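Local coordinates for protein 6-phospho-beta-glucosidase BglT (Thermotoga maritima, PDB 1UP7) that hydrolyses cellobiose 6'-phosphate to glucose 6-phosphate and glucose, using NAD(+) and a manganese ion as cofactors, at residues Tyr190-Val201 / Leu238-Tyr247. Residues are numbered along the deposited sequence; the frame is centred on the assembly and turned at random.
Sequences YGLNHLSFIEKV and LIVNPYLRYY. With G6P (6-O-phosphono-alpha-D-glucopyranose), chain J.
Ser196 OG takes an N-H from Asn241 ND2 at 3.1 Å, the serine oxygen lying in the plane of the Asn241 amide, and is also hydrogen-bonded to Tyr189 OH. Beside it, Asn241 N donates to Ser196 O (2.9 Å), so backbone and side chain join the same two residues. The Asn241 side chain leaves with CG opposite the backbone N (chi1 -170°), which carries its amide beside the serine; ND2 reaches across, while a lone pair of OD1 receives Tyr243 N at 3.0 Å. This Asx turn leads the chain out of strand 239-240 toward helix 245-248. Further along the strand pair, away from the pocket, Ile198 and Ile239 form an antiparallel hydrogen-bonded pair, and the Phe197 ring packs against Val240 CG2 (3.6 Å from CE2), Leu238 CD1 and Leu244 CD2. At the pocket end, His194 CD2 sits 3.4 Å from Tyr243 CE1, over the tyrosine face near its rim, with the two ring planes inclined at 37°. His194 NE2 hydrogen-bonds glucose 6-phosphate O3 (3.2 Å), whereas Tyr243 OH lies 3.3 Å from the sugar C2. Replacing Tyr243 with alanine removes the ring beside the imidazole and the hydroxyl near C2; His194 would probably lose packing and be freer to turn. The contact thus brings the manganese-binding His194 and the proton acceptor Tyr243 together on the sugar, consistent with proton abstraction at C2 in the NAD-dependent family 4 mechanism.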
loop_
_atom_site.group_PDB
_atom_site.type_symbol
_atom_site.label_atom_id
_atom_site.label_comp_id
_atom_site.label_asym_id
_atom_site.label_seq_id
_atom_site.Cartn_x
_atom_site.Cartn_y
_atom_site.Cartn_z
ATOM N N TYR A 190 2.325 16.974 11.165
ATOM C CA TYR A 190 2.900 16.280 10.013
ATOM C C TYR A 190 3.159 17.254 8.888
ATOM O O TYR A 190 2.581 18.335 8.822
ATOM C CB TYR A 190 1.983 15.147 9.515
ATOM C CG TYR A 190 0.553 15.598 9.224
ATOM C CD1 TYR A 190 -0.385 15.762 10.250
ATOM C CD2 TYR A 190 0.152 15.863 7.927
ATOM C CE1 TYR A 190 -1.688 16.175 9.958
ATOM C CE2 TYR A 190 -1.121 16.269 7.646
ATOM C CZ TYR A 190 -2.041 16.429 8.656
ATOM O OH TYR A 190 -3.304 16.853 8.336
ATOM N N GLY A 191 4.006 16.824 7.982
ATOM C CA GLY A 191 4.316 17.555 6.778
ATOM C C GLY A 191 5.792 17.372 6.501
ATOM O O GLY A 191 6.438 16.406 6.913
ATOM N N LEU A 192 6.319 18.322 5.763
ATOM C CA LEU A 192 7.723 18.341 5.471
ATOM C C LEU A 192 8.302 19.465 6.326
ATOM O O LEU A 192 7.605 20.374 6.741
ATOM C CB LEU A 192 7.915 18.634 3.990
ATOM C CG LEU A 192 8.085 17.463 3.010
ATOM C CD1 LEU A 192 7.480 16.120 3.414
ATOM C CD2 LEU A 192 7.697 17.873 1.606
ATOM N N ASN A 193 9.580 19.364 6.609
ATOM C CA ASN A 193 10.337 20.474 7.165
ATOM C C ASN A 193 10.050 21.801 6.450
ATOM O O ASN A 193 10.156 21.887 5.233
ATOM C CB ASN A 193 11.818 20.104 7.088
ATOM C CG ASN A 193 12.724 21.094 7.799
ATOM O OD1 ASN A 193 13.706 21.537 7.221
ATOM N ND2 ASN A 193 12.407 21.437 9.049
ATOM N N HIS A 194 9.657 22.829 7.195
ATOM C CA HIS A 194 9.180 24.089 6.600
ATOM C C HIS A 194 7.925 23.995 5.773
ATOM O O HIS A 194 7.661 24.898 4.977
ATOM C CB HIS A 194 10.278 24.733 5.742
ATOM C CG HIS A 194 11.497 25.048 6.532
ATOM N ND1 HIS A 194 12.758 24.638 6.164
ATOM C CD2 HIS A 194 11.628 25.644 7.741
ATOM C CE1 HIS A 194 13.623 25.021 7.087
ATOM N NE2 HIS A 194 12.958 25.625 8.059
ATOM N N LEU A 195 7.146 22.936 5.982
ATOM C CA LEU A 195 5.945 22.665 5.209
ATOM C C LEU A 195 5.091 21.700 6.027
ATOM O O LEU A 195 4.795 20.577 5.618
ATOM C CB LEU A 195 6.340 22.060 3.874
ATOM C CG LEU A 195 5.310 22.137 2.756
ATOM C CD1 LEU A 195 5.365 23.457 2.032
ATOM C CD2 LEU A 195 5.494 20.993 1.807
ATOM N N SER A 196 4.744 22.146 7.223
ATOM C CA SER A 196 4.146 21.289 8.215
ATOM C C SER A 196 2.853 21.899 8.729
ATOM O O SER A 196 2.617 23.112 8.569
ATOM C CB SER A 196 5.141 21.065 9.366
ATOM O OG SER A 196 5.439 22.298 10.034
ATOM N N PHE A 197 2.036 21.034 9.335
ATOM C CA PHE A 197 0.653 21.338 9.649
ATOM C C PHE A 197 0.342 20.739 11.010
ATOM O O PHE A 197 0.789 19.640 11.330
ATOM C CB PHE A 197 -0.262 20.788 8.549
ATOM C CG PHE A 197 0.099 21.281 7.171
ATOM C CD1 PHE A 197 1.107 20.642 6.422
ATOM C CD2 PHE A 197 -0.526 22.408 6.642
ATOM C CE1 PHE A 197 1.471 21.102 5.175
ATOM C CE2 PHE A 197 -0.196 22.869 5.390
ATOM C CZ PHE A 197 0.807 22.221 4.642
ATOM N N ILE A 198 -0.413 21.460 11.822
ATOM C CA ILE A 198 -0.886 20.917 13.079
ATOM C C ILE A 198 -2.392 20.810 12.987
ATOM O O ILE A 198 -3.084 21.796 12.683
ATOM C CB ILE A 198 -0.427 21.803 14.293
ATOM C CG1 ILE A 198 1.093 21.823 14.390
ATOM C CG2 ILE A 198 -1.048 21.312 15.627
ATOM C CD1 ILE A 198 1.665 22.898 15.318
ATOM N N GLU A 199 -2.882 19.611 13.264
ATOM C CA GLU A 199 -4.296 19.305 13.147
ATOM C C GLU A 199 -4.959 19.273 14.516
ATOM O O GLU A 199 -6.125 19.674 14.650
ATOM C CB GLU A 199 -4.458 17.969 12.411
ATOM C CG GLU A 199 -5.835 17.702 11.822
ATOM C CD GLU A 199 -5.810 16.607 10.762
ATOM O OE1 GLU A 199 -4.741 16.290 10.204
ATOM O OE2 GLU A 199 -6.872 16.049 10.478
ATOM N N LYS A 200 -4.225 18.794 15.515
ATOM C CA LYS A 200 -4.751 18.657 16.880
ATOM C C LYS A 200 -3.721 19.087 17.909
ATOM O O LYS A 200 -2.526 18.879 17.724
ATOM C CB LYS A 200 -5.219 17.199 17.179
ATOM C CG LYS A 200 -6.189 16.610 16.118
ATOM C CD LYS A 200 -7.545 16.233 16.675
ATOM C CE LYS A 200 -8.694 17.115 16.142
ATOM N NZ LYS A 200 -9.744 17.359 17.261
ATOM N N VAL A 201 -4.189 19.682 18.989
ATOM C CA VAL A 201 -3.329 20.042 20.102
ATOM C C VAL A 201 -3.896 19.482 21.385
ATOM O O VAL A 201 -5.060 19.699 21.710
ATOM C CB VAL A 201 -3.139 21.562 20.275
ATOM C CG1 VAL A 201 -2.247 21.824 21.479
ATOM C CG2 VAL A 201 -2.490 22.150 19.064
ATOM N N LEU A 238 -6.336 24.025 10.032
ATOM C CA LEU A 238 -4.996 23.521 10.319
ATOM C C LEU A 238 -4.154 24.707 10.796
ATOM O O LEU A 238 -4.280 25.853 10.292
ATOM C CB LEU A 238 -4.301 22.939 9.064
ATOM C CG LEU A 238 -4.845 21.714 8.306
ATOM C CD1 LEU A 238 -4.027 21.429 7.021
ATOM C CD2 LEU A 238 -4.843 20.499 9.224
ATOM N N ILE A 239 -3.293 24.457 11.769
ATOM C CA ILE A 239 -2.319 25.477 12.111
ATOM C C ILE A 239 -1.128 25.207 11.220
ATOM O O ILE A 239 -0.621 24.103 11.150
ATOM C CB ILE A 239 -1.911 25.479 13.618
ATOM C CG1 ILE A 239 -3.085 25.847 14.509
ATOM C CG2 ILE A 239 -0.768 26.474 13.876
ATOM C CD1 ILE A 239 -3.141 25.066 15.760
ATOM N N VAL A 240 -0.700 26.233 10.515
ATOM C CA VAL A 240 0.207 26.080 9.406
ATOM C C VAL A 240 1.612 26.609 9.748
ATOM O O VAL A 240 1.772 27.609 10.415
ATOM C CB VAL A 240 -0.394 26.759 8.146
ATOM C CG1 VAL A 240 -0.136 28.306 8.090
ATOM C CG2 VAL A 240 0.129 26.104 6.942
ATOM N N ASN A 241 2.642 25.900 9.326
ATOM C CA ASN A 241 4.017 26.437 9.413
ATOM C C ASN A 241 4.063 27.814 8.727
ATOM O O ASN A 241 3.534 27.982 7.652
ATOM C CB ASN A 241 4.995 25.452 8.761
ATOM C CG ASN A 241 6.493 25.793 8.996
ATOM O OD1 ASN A 241 6.977 26.886 8.676
ATOM N ND2 ASN A 241 7.239 24.816 9.513
ATOM N N PRO A 242 4.686 28.800 9.356
ATOM C CA PRO A 242 4.715 30.181 8.808
ATOM C C PRO A 242 5.335 30.238 7.409
ATOM O O PRO A 242 5.017 31.130 6.634
ATOM C CB PRO A 242 5.604 30.969 9.803
ATOM C CG PRO A 242 5.682 30.115 11.056
ATOM C CD PRO A 242 5.436 28.671 10.625
ATOM N N TYR A 243 6.166 29.259 7.091
ATOM C CA TYR A 243 6.759 29.150 5.758
ATOM C C TYR A 243 5.752 28.912 4.650
ATOM O O TYR A 243 6.092 29.086 3.476
ATOM C CB TYR A 243 7.777 28.031 5.725
ATOM C CG TYR A 243 9.131 28.429 6.260
ATOM C CD1 TYR A 243 9.375 28.487 7.650
ATOM C CD2 TYR A 243 10.183 28.734 5.378
ATOM C CE1 TYR A 243 10.637 28.857 8.138
ATOM C CE2 TYR A 243 11.429 29.115 5.844
ATOM C CZ TYR A 243 11.662 29.168 7.208
ATOM O OH TYR A 243 12.906 29.548 7.663
ATOM N N LEU A 244 4.538 28.504 5.023
ATOM C CA LEU A 244 3.475 28.308 4.052
ATOM C C LEU A 244 3.107 29.637 3.418
ATOM O O LEU A 244 2.529 29.656 2.361
ATOM C CB LEU A 244 2.245 27.622 4.664
ATOM C CG LEU A 244 2.098 26.122 4.366
ATOM C CD1 LEU A 244 2.322 25.727 2.866
ATOM C CD2 LEU A 244 3.047 25.313 5.275
ATOM N N ARG A 245 3.462 30.734 4.068
ATOM C CA ARG A 245 3.186 32.072 3.547
ATOM C C ARG A 245 3.767 32.244 2.143
ATOM O O ARG A 245 3.194 32.951 1.329
ATOM C CB ARG A 245 3.816 33.149 4.422
ATOM C CG ARG A 245 2.979 33.615 5.600
ATOM C CD ARG A 245 3.788 34.574 6.527
ATOM N NE ARG A 245 5.187 34.108 6.527
ATOM C CZ ARG A 245 6.250 34.822 6.876
ATOM N NH1 ARG A 245 6.113 36.098 7.241
ATOM N NH2 ARG A 245 7.464 34.255 6.846
ATOM N N TYR A 246 4.903 31.601 1.879
ATOM C CA TYR A 246 5.591 31.727 0.581
ATOM C C TYR A 246 4.824 31.072 -0.533
ATOM O O TYR A 246 4.920 31.515 -1.669
ATOM C CB TYR A 246 7.029 31.169 0.610
ATOM C CG TYR A 246 7.922 31.911 1.578
ATOM C CD1 TYR A 246 8.415 33.174 1.278
ATOM C CD2 TYR A 246 8.259 31.349 2.818
ATOM C CE1 TYR A 246 9.214 33.877 2.185
ATOM C CE2 TYR A 246 9.053 32.032 3.735
ATOM C CZ TYR A 246 9.511 33.303 3.416
ATOM O OH TYR A 246 10.300 33.979 4.327
ATOM N N TYR A 247 4.066 30.039 -0.190
ATOM C CA TYR A 247 3.188 29.359 -1.119
ATOM C C TYR A 247 1.851 30.048 -1.251
ATOM O O TYR A 247 1.469 30.341 -2.366
ATOM C CB TYR A 247 2.976 27.937 -0.658
ATOM C CG TYR A 247 4.218 27.108 -0.728
ATOM C CD1 TYR A 247 5.143 27.130 0.317
ATOM C CD2 TYR A 247 4.456 26.287 -1.813
ATOM C CE1 TYR A 247 6.274 26.372 0.277
ATOM C CE2 TYR A 247 5.589 25.482 -1.863
ATOM C CZ TYR A 247 6.493 25.537 -0.818
ATOM O OH TYR A 247 7.615 24.763 -0.833
HETATM C C1 G6P J . 13.678 29.709 11.403
HETATM C C2 G6P J . 13.764 28.375 10.611
HETATM C C3 G6P J . 15.228 27.990 10.404
HETATM C C4 G6P J . 15.878 29.100 9.593
HETATM C C5 G6P J . 15.831 30.394 10.428
HETATM C C6 G6P J . 16.428 31.556 9.644
HETATM O O1 G6P J . 12.339 30.198 11.604
HETATM O O2 G6P J . 13.098 27.287 11.250
HETATM O O3 G6P J . 15.387 26.712 9.778
HETATM O O4 G6P J . 17.195 28.727 9.189
HETATM O O5 G6P J . 14.471 30.750 10.788
HETATM O O6 G6P J . 17.048 32.492 10.511
HETATM P P G6P J . 18.234 33.444 9.983
HETATM O O1P G6P J . 18.778 34.148 11.205
HETATM O O2P G6P J . 17.811 34.506 8.979
HETATM O O3P G6P J . 19.280 32.551 9.377
#